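Local coordinates for protein F420-reducing hydrogenase, subunit beta (PDB 4OMF) that probably passes electrons through an iron-sulfur cluster and FAD to coenzyme F420, as the beta subunit of the F420-reducing hydrogenase, at residues Ile126-Gly131 and Asp227-Gln232; Thr218-Thr223 and Gly252-Leu257. All coordinates share one frame; numbering follows the deposited sequence.

In the fold
Both interactions pack a helix against the mixed sheet of this flavin-binding subunit, and their centres lie 16 Å apart. Interaction 1 sets helix 224-235 against strand 126-132; interaction 2 sets helix 251-275 against strand 217-221. Strand 217-221 runs almost directly into helix 224-235, and that pair ties the two contacts together: Asp227 OD1 probably accepts a hydrogen bond from Thr221 OG1 at 2.8 Å, while Phe230 CZ packs on Val219 CG1 at 3.8 Å. Interaction 2 is nearer the FAD, with the Leu254 side chain about 6 Å from the flavin dinucleotide and about 13 Å from the iron-sulfur cluster. The Leu128 side chain of interaction 1 stays about 11 Å from FAD.

Interaction 1 of 2, residues Ile126-Gly131 and Asp227-Gln232; sequences IKLLVG and DSIFKQ. With KEN (N,N-dimethylmethanamine), chain P.
Strand 126-131 and helix 227-232 come closest at Leu128 and Ile229, whose CA atoms are 8.4 Å apart, with no hydrogen bond between the two segments. The gap is bridged by methyl groups. Leu128 and Ile229 each direct CB toward the other segment, and their side chains pass at a slant, Leu128 CD1 meeting Ile229 CD1 at 4.0 Å. The reach from the helix comes from the long branch of the isoleucine: with chi2 at 176°, CD1 lies anti to CA and the branch is fully extended. The same CD1 is also 4.1 Å from Lys127 O, so the methyl lies against the strand's backbone as well as against Leu128. Lys127 itself turns its amine away from the helix, to the carbonyl of Asp124. On the helix, one turn joins Asp227 to Lys231 by a salt bridge, NZ to OD1 at 2.8 Å, met on the syn side of the carboxylate and 28° out of its plane; Lys231 NZ also pairs with Glu8. At the start of the strand, Ile126 borders the bound N,N-dimethylmethanamine, its O 3.7 Å from the ligand's CB1. Around this small apolar patch, helix 28-39 supplies Leu33 and Ala36 to Leu128 and Leu32 to Ile229, whereas Ile126 and Leu129 pack on helix 103-114 and the strand's backbone bonds to Leu97, Thr99 and Ala101 on one edge and to Asp204 on the other.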
ATOM      1  N   ILE C 126     -19.677  -8.643 -24.664  1.00 19.28           N
ATOM      2  CA  ILE C 126     -20.698  -9.330 -23.893  1.00 17.92           C
ATOM      3  C   ILE C 126     -21.956  -9.468 -24.758  1.00 22.37           C
ATOM      4  O   ILE C 126     -22.555  -8.464 -25.158  1.00 24.99           O
ATOM      5  CB  ILE C 126     -20.988  -8.585 -22.588  1.00 23.09           C
ATOM      6  CG1 ILE C 126     -19.696  -8.479 -21.776  1.00 27.57           C
ATOM      7  CG2 ILE C 126     -22.087  -9.293 -21.791  1.00 26.62           C
ATOM      8  CD1 ILE C 126     -19.872  -7.840 -20.452  1.00 32.37           C
ATOM      9  N   LYS C 127     -22.323 -10.702 -25.094  1.00 20.71           N
ATOM     10  CA  LYS C 127     -23.445 -10.930 -26.009  1.00 21.09           C
ATOM     11  C   LYS C 127     -24.691 -11.484 -25.303  1.00 24.00           C
ATOM     12  O   LYS C 127     -25.804 -11.385 -25.811  1.00 25.61           O
ATOM     13  CB  LYS C 127     -23.045 -11.885 -27.136  1.00 21.61           C
ATOM     14  CG  LYS C 127     -21.838 -11.409 -27.950  1.00 25.22           C
ATOM     15  CD  LYS C 127     -22.086 -10.055 -28.619  1.00 24.85           C
ATOM     16  CE  LYS C 127     -20.828  -9.557 -29.355  1.00 26.16           C
ATOM     17  NZ  LYS C 127     -21.063  -8.204 -29.930  1.00 30.39           N
ATOM     18  N   LEU C 128     -24.496 -12.082 -24.135  1.00 21.66           N
ATOM     19  CA  LEU C 128     -25.629 -12.622 -23.383  1.00 19.15           C
ATOM     20  C   LEU C 128     -25.360 -12.545 -21.899  1.00 21.39           C
ATOM     21  O   LEU C 128     -24.447 -13.198 -21.381  1.00 20.26           O
ATOM     22  CB  LEU C 128     -25.903 -14.062 -23.778  1.00 18.05           C
ATOM     23  CG  LEU C 128     -26.972 -14.830 -23.000  1.00 19.73           C
ATOM     24  CD1 LEU C 128     -28.335 -14.205 -23.195  1.00 22.88           C
ATOM     25  CD2 LEU C 128     -26.961 -16.252 -23.459  1.00 22.27           C
ATOM     26  N   LEU C 129     -26.152 -11.741 -21.215  1.00 19.76           N
ATOM     27  CA  LEU C 129     -26.016 -11.609 -19.771  1.00 18.85           C
ATOM     28  C   LEU C 129     -27.255 -12.205 -19.130  1.00 20.10           C
ATOM     29  O   LEU C 129     -28.320 -11.603 -19.176  1.00 19.88           O
ATOM     30  CB  LEU C 129     -25.827 -10.137 -19.378  1.00 19.98           C
ATOM     31  CG  LEU C 129     -25.244  -9.732 -18.012  1.00 22.50           C
ATOM     32  CD1 LEU C 129     -25.255  -8.206 -17.862  1.00 23.70           C
ATOM     33  CD2 LEU C 129     -25.986 -10.363 -16.856  1.00 22.73           C
ATOM     34  N   VAL C 130     -27.121 -13.393 -18.537  1.00 18.53           N
ATOM     35  CA  VAL C 130     -28.270 -14.026 -17.886  1.00 17.13           C
ATOM     36  C   VAL C 130     -28.280 -13.637 -16.410  1.00 18.38           C
ATOM     37  O   VAL C 130     -27.332 -13.902 -15.696  1.00 17.49           O
ATOM     38  CB  VAL C 130     -28.257 -15.582 -18.015  1.00 19.90           C
ATOM     39  CG1 VAL C 130     -29.557 -16.167 -17.446  1.00 19.67           C
ATOM     40  CG2 VAL C 130     -28.098 -16.011 -19.486  1.00 19.05           C
ATOM     41  N   GLY C 131     -29.360 -13.025 -15.952  1.00 18.84           N
ATOM     42  CA  GLY C 131     -29.435 -12.617 -14.560  1.00 17.76           C
ATOM     43  C   GLY C 131     -30.185 -13.659 -13.757  1.00 16.63           C
ATOM     44  O   GLY C 131     -31.105 -14.281 -14.283  1.00 20.41           O
ATOM     45  N   ASP C 227     -34.529 -11.619 -25.365  1.00 24.15           N
ATOM     46  CA  ASP C 227     -35.761 -12.174 -25.869  1.00 23.81           C
ATOM     47  C   ASP C 227     -35.494 -13.051 -27.091  1.00 25.87           C
ATOM     48  O   ASP C 227     -36.034 -14.148 -27.210  1.00 28.68           O
ATOM     49  CB  ASP C 227     -36.740 -11.043 -26.198  1.00 25.35           C
ATOM     50  CG  ASP C 227     -38.128 -11.547 -26.535  1.00 30.03           C
ATOM     51  OD1 ASP C 227     -38.844 -12.055 -25.637  1.00 32.26           O
ATOM     52  OD2 ASP C 227     -38.518 -11.410 -27.701  1.00 32.37           O
ATOM     53  N   SER C 228     -34.640 -12.580 -27.992  1.00 30.68           N
ATOM     54  CA  SER C 228     -34.461 -13.284 -29.251  1.00 30.36           C
ATOM     55  C   SER C 228     -33.706 -14.588 -29.036  1.00 30.12           C
ATOM     56  O   SER C 228     -34.048 -15.600 -29.625  1.00 30.69           O
ATOM     57  CB  SER C 228     -33.748 -12.395 -30.271  1.00 31.11           C
ATOM     58  OG  SER C 228     -32.390 -12.735 -30.375  1.00 37.71           O
ATOM     59  N   ILE C 229     -32.689 -14.575 -28.178  1.00 26.28           N
ATOM     60  CA  ILE C 229     -31.919 -15.791 -27.922  1.00 29.69           C
ATOM     61  C   ILE C 229     -32.762 -16.834 -27.181  1.00 28.29           C
ATOM     62  O   ILE C 229     -32.726 -18.012 -27.517  1.00 29.94           O
ATOM     63  CB  ILE C 229     -30.624 -15.496 -27.117  1.00 24.92           C
ATOM     64  CG1 ILE C 229     -29.672 -14.600 -27.930  1.00 27.38           C
ATOM     65  CG2 ILE C 229     -29.922 -16.790 -26.744  1.00 24.41           C
ATOM     66  CD1 ILE C 229     -28.407 -14.183 -27.192  1.00 27.92           C
ATOM     67  N   PHE C 230     -33.526 -16.407 -26.179  1.00 29.85           N
ATOM     68  CA  PHE C 230     -34.373 -17.344 -25.458  1.00 27.92           C
ATOM     69  C   PHE C 230     -35.496 -17.886 -26.361  1.00 27.74           C
ATOM     70  O   PHE C 230     -35.770 -19.091 -26.352  1.00 28.45           O
ATOM     71  CB  PHE C 230     -34.947 -16.704 -24.190  1.00 26.29           C
ATOM     72  CG  PHE C 230     -35.819 -17.648 -23.391  1.00 29.83           C
ATOM     73  CD1 PHE C 230     -35.255 -18.696 -22.676  1.00 30.77           C
ATOM     74  CD2 PHE C 230     -37.197 -17.503 -23.376  1.00 33.59           C
ATOM     75  CE1 PHE C 230     -36.051 -19.576 -21.947  1.00 28.88           C
ATOM     76  CE2 PHE C 230     -37.997 -18.377 -22.654  1.00 32.29           C
ATOM     77  CZ  PHE C 230     -37.413 -19.419 -21.936  1.00 27.06           C
ATOM     78  N   LYS C 231     -36.129 -17.028 -27.163  1.00 30.29           N
ATOM     79  CA  LYS C 231     -37.160 -17.494 -28.085  1.00 34.07           C
ATOM     80  C   LYS C 231     -36.600 -18.515 -29.079  1.00 34.86           C
ATOM     81  O   LYS C 231     -37.263 -19.518 -29.386  1.00 30.55           O
ATOM     82  CB  LYS C 231     -37.800 -16.324 -28.852  1.00 41.84           C
ATOM     83  CG  LYS C 231     -38.703 -15.399 -28.032  1.00 47.55           C
ATOM     84  CD  LYS C 231     -39.875 -16.134 -27.389  1.00 53.61           C
ATOM     85  CE  LYS C 231     -41.026 -15.171 -27.038  1.00 54.67           C
ATOM     86  NZ  LYS C 231     -40.653 -14.148 -26.002  1.00 54.17           N
ATOM     87  N   GLN C 232     -35.396 -18.251 -29.585  1.00 34.75           N
ATOM     88  CA  GLN C 232     -34.682 -19.192 -30.468  1.00 33.58           C
ATOM     89  C   GLN C 232     -34.535 -20.578 -29.853  1.00 32.31           C
ATOM     90  O   GLN C 232     -34.733 -21.584 -30.532  1.00 31.66           O
ATOM     91  CB  GLN C 232     -33.282 -18.675 -30.814  1.00 35.04           C
ATOM     92  CG  GLN C 232     -33.160 -17.892 -32.095  1.00 39.01           C
ATOM     93  CD  GLN C 232     -31.719 -17.494 -32.366  1.00 43.24           C
ATOM     94  OE1 GLN C 232     -31.378 -16.312 -32.316  1.00 47.49           O
ATOM     95  NE2 GLN C 232     -30.858 -18.484 -32.627  1.00 39.85           N
TER
HETATM   96  CA1 KEN P 403     -27.364  -6.778 -24.609  1.00 39.06           C
HETATM   97  CB1 KEN P 403     -25.025  -5.910 -24.312  1.00 45.87           C
HETATM   98  CC1 KEN P 403     -25.725  -7.904 -23.043  1.00 30.60           C
HETATM   99  NE1 KEN P 403     -25.905  -7.140 -24.340  1.00 43.21           N

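Interaction 2 of 2, residues Thr218-Thr223 and Gly252-Leu257; sequences TVITRT and GLLEKL
Leu254 on helix 252-257 meets Thr218 and Ile220 on strand 218-221, three buried residues that make up the whole contact. Along the helix, Gly252 begins the segment and its O takes the backbone N of Lys256 at 3.0 Å; Leu253 O does the same for Leu257 one residue on. Next along the helix, Leu254 sends its side chain to the strand. CG anti to the backbone N (chi1 -170°) and chi2 of 55° leave CD2 as the extended branch, and it is this methyl that reaches the sheet. It touches Thr218 CG2 at 3.9 Å, the two side chains reaching for each other tip to tip, and Ile220 CD1 at 4.2 Å. Thr218 and Ile220, two apart on the strand, both turn CB toward the helix, so one leucine methyl serves both. Thr218 offers its methyl here while OG1 is engaged by Val210 O and Ser212 OG. Ile220 also lays CG2 over the centre of the Arg222 guanidinium, 3.6 Å above its plane; that group is held by the carbonyls of Leu3, Thr5 and Val199 and by Ser206 OG. Tyr133 touches Thr218 and Ile220, and Tyr198 touches Leu254. The arrangement is a helix-on-sheet contact of an alpha/beta fold: the long C-terminal helix 251-275 meets an inner strand of the mixed sheet through one leucine, beside the FAD site.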
ATOM      1  N   THR C 218     -39.198 -19.143 -13.485  1.00 21.55           N
ATOM      2  CA  THR C 218     -39.863 -17.953 -14.003  1.00 23.50           C
ATOM      3  C   THR C 218     -38.847 -17.143 -14.800  1.00 24.30           C
ATOM      4  O   THR C 218     -37.823 -16.706 -14.261  1.00 23.56           O
ATOM      5  CB  THR C 218     -40.460 -17.115 -12.869  1.00 27.01           C
ATOM      6  OG1 THR C 218     -41.350 -17.935 -12.092  1.00 26.87           O
ATOM      7  CG2 THR C 218     -41.200 -15.914 -13.421  1.00 25.43           C
ATOM      8  N   VAL C 219     -39.121 -16.986 -16.096  1.00 21.94           N
ATOM      9  CA  VAL C 219     -38.155 -16.424 -17.045  1.00 23.32           C
ATOM     10  C   VAL C 219     -38.654 -15.101 -17.611  1.00 20.15           C
ATOM     11  O   VAL C 219     -39.680 -15.050 -18.283  1.00 24.52           O
ATOM     12  CB  VAL C 219     -37.899 -17.390 -18.226  1.00 24.21           C
ATOM     13  CG1 VAL C 219     -36.877 -16.805 -19.199  1.00 22.87           C
ATOM     14  CG2 VAL C 219     -37.434 -18.745 -17.719  1.00 21.37           C
ATOM     15  N   ILE C 220     -37.903 -14.046 -17.345  1.00 23.03           N
ATOM     16  CA  ILE C 220     -38.266 -12.698 -17.768  1.00 21.64           C
ATOM     17  C   ILE C 220     -37.319 -12.264 -18.882  1.00 24.04           C
ATOM     18  O   ILE C 220     -36.128 -12.094 -18.626  1.00 24.38           O
ATOM     19  CB  ILE C 220     -38.148 -11.716 -16.591  1.00 22.26           C
ATOM     20  CG1 ILE C 220     -39.114 -12.095 -15.463  1.00 25.88           C
ATOM     21  CG2 ILE C 220     -38.417 -10.293 -17.062  1.00 22.91           C
ATOM     22  CD1 ILE C 220     -38.822 -11.357 -14.161  1.00 25.82           C
ATOM     23  N   THR C 221     -37.814 -12.116 -20.114  1.00 24.63           N
ATOM     24  CA  THR C 221     -36.947 -11.610 -21.183  1.00 20.69           C
ATOM     25  C   THR C 221     -37.042 -10.089 -21.200  1.00 21.69           C
ATOM     26  O   THR C 221     -38.109  -9.534 -20.963  1.00 23.89           O
ATOM     27  CB  THR C 221     -37.304 -12.184 -22.583  1.00 23.00           C
ATOM     28  OG1 THR C 221     -38.683 -11.971 -22.853  1.00 27.81           O
ATOM     29  CG2 THR C 221     -37.026 -13.681 -22.636  1.00 29.00           C
ATOM     30  N   ARG C 222     -35.925  -9.414 -21.460  1.00 22.65           N
ATOM     31  CA  ARG C 222     -35.881  -7.966 -21.320  1.00 19.85           C
ATOM     32  C   ARG C 222     -35.338  -7.237 -22.553  1.00 21.38           C
ATOM     33  O   ARG C 222     -36.019  -6.371 -23.115  1.00 26.33           O
ATOM     34  CB  ARG C 222     -35.039  -7.578 -20.085  1.00 20.98           C
ATOM     35  CG  ARG C 222     -35.471  -8.235 -18.770  1.00 22.18           C
ATOM     36  CD  ARG C 222     -34.708  -7.656 -17.560  1.00 20.10           C
ATOM     37  NE  ARG C 222     -35.123  -8.280 -16.296  1.00 22.92           N
ATOM     38  CZ  ARG C 222     -36.157  -7.876 -15.564  1.00 25.65           C
ATOM     39  NH1 ARG C 222     -36.908  -6.838 -15.953  1.00 22.24           N
ATOM     40  NH2 ARG C 222     -36.448  -8.511 -14.432  1.00 24.68           N
ATOM     41  N   THR C 223     -34.119  -7.546 -22.970  1.00 19.45           N
ATOM     42  CA  THR C 223     -33.508  -6.828 -24.090  1.00 23.21           C
ATOM     43  C   THR C 223     -33.788  -7.565 -25.397  1.00 27.27           C
ATOM     44  O   THR C 223     -34.236  -8.711 -25.371  1.00 25.65           O
ATOM     45  CB  THR C 223     -32.009  -6.704 -23.917  1.00 20.90           C
ATOM     46  OG1 THR C 223     -31.460  -8.027 -23.870  1.00 24.66           O
ATOM     47  CG2 THR C 223     -31.653  -5.961 -22.629  1.00 21.93           C
ATOM     48  N   GLY C 252     -47.903 -13.113  -8.751  1.00 34.49           N
ATOM     49  CA  GLY C 252     -48.253 -12.405  -7.530  1.00 33.96           C
ATOM     50  C   GLY C 252     -47.188 -12.549  -6.452  1.00 34.93           C
ATOM     51  O   GLY C 252     -46.867 -11.592  -5.734  1.00 30.01           O
ATOM     52  N   LEU C 253     -46.628 -13.747  -6.331  1.00 30.06           N
ATOM     53  CA  LEU C 253     -45.631 -13.991  -5.296  1.00 28.42           C
ATOM     54  C   LEU C 253     -44.327 -13.292  -5.665  1.00 28.64           C
ATOM     55  O   LEU C 253     -43.669 -12.716  -4.812  1.00 25.55           O
ATOM     56  CB  LEU C 253     -45.399 -15.491  -5.095  1.00 29.90           C
ATOM     57  CG  LEU C 253     -44.278 -15.892  -4.132  1.00 31.06           C
ATOM     58  CD1 LEU C 253     -44.509 -15.319  -2.726  1.00 29.31           C
ATOM     59  CD2 LEU C 253     -44.088 -17.412  -4.084  1.00 33.89           C
ATOM     60  N   LEU C 254     -43.976 -13.337  -6.945  1.00 31.93           N
ATOM     61  CA  LEU C 254     -42.774 -12.668  -7.430  1.00 29.31           C
ATOM     62  C   LEU C 254     -42.874 -11.166  -7.160  1.00 29.14           C
ATOM     63  O   LEU C 254     -41.950 -10.555  -6.632  1.00 28.85           O
ATOM     64  CB  LEU C 254     -42.563 -12.942  -8.928  1.00 28.10           C
ATOM     65  CG  LEU C 254     -41.222 -12.506  -9.526  1.00 27.03           C
ATOM     66  CD1 LEU C 254     -40.046 -13.108  -8.765  1.00 28.35           C
ATOM     67  CD2 LEU C 254     -41.141 -12.882 -10.997  1.00 26.68           C
ATOM     68  N   GLU C 255     -44.008 -10.570  -7.515  1.00 26.88           N
ATOM     69  CA  GLU C 255     -44.190  -9.141  -7.301  1.00 28.65           C
ATOM     70  C   GLU C 255     -44.183  -8.796  -5.811  1.00 30.40           C
ATOM     71  O   GLU C 255     -43.695  -7.741  -5.418  1.00 28.45           O
ATOM     72  CB  GLU C 255     -45.486  -8.668  -7.952  1.00 28.78           C
ATOM     73  CG  GLU C 255     -45.456  -8.802  -9.476  1.00 29.30           C
ATOM     74  CD  GLU C 255     -46.823  -8.605 -10.126  1.00 38.64           C
ATOM     75  OE1 GLU C 255     -47.854  -8.866  -9.469  1.00 44.25           O
ATOM     76  OE2 GLU C 255     -46.860  -8.200 -11.304  1.00 39.35           O
ATOM     77  N   LYS C 256     -44.707  -9.694  -4.978  1.00 28.75           N
ATOM     78  CA  LYS C 256     -44.731  -9.426  -3.544  1.00 29.76           C
ATOM     79  C   LYS C 256     -43.305  -9.328  -3.014  1.00 30.34           C
ATOM     80  O   LYS C 256     -42.942  -8.359  -2.355  1.00 30.64           O
ATOM     81  CB  LYS C 256     -45.480 -10.507  -2.779  1.00 28.29           C
ATOM     82  CG  LYS C 256     -45.716 -10.135  -1.313  1.00 37.76           C
ATOM     83  CD  LYS C 256     -45.649 -11.344  -0.395  1.00 44.58           C
ATOM     84  CE  LYS C 256     -46.661 -12.406  -0.788  1.00 49.41           C
ATOM     85  NZ  LYS C 256     -46.428 -13.680  -0.039  1.00 53.23           N
ATOM     86  N   LEU C 257     -42.504 -10.338  -3.320  1.00 26.45           N
ATOM     87  CA  LEU C 257     -41.118 -10.379  -2.833  1.00 27.86           C
ATOM     88  C   LEU C 257     -40.275  -9.214  -3.380  1.00 25.66           C
ATOM     89  O   LEU C 257     -39.502  -8.617  -2.634  1.00 25.80           O
ATOM     90  CB  LEU C 257     -40.477 -11.726  -3.178  1.00 27.49           C
ATOM     91  CG  LEU C 257     -41.178 -12.918  -2.495  1.00 33.45           C
ATOM     92  CD1 LEU C 257     -40.507 -14.233  -2.821  1.00 35.15           C
ATOM     93  CD2 LEU C 257     -41.221 -12.727  -0.995  1.00 39.25           C
TER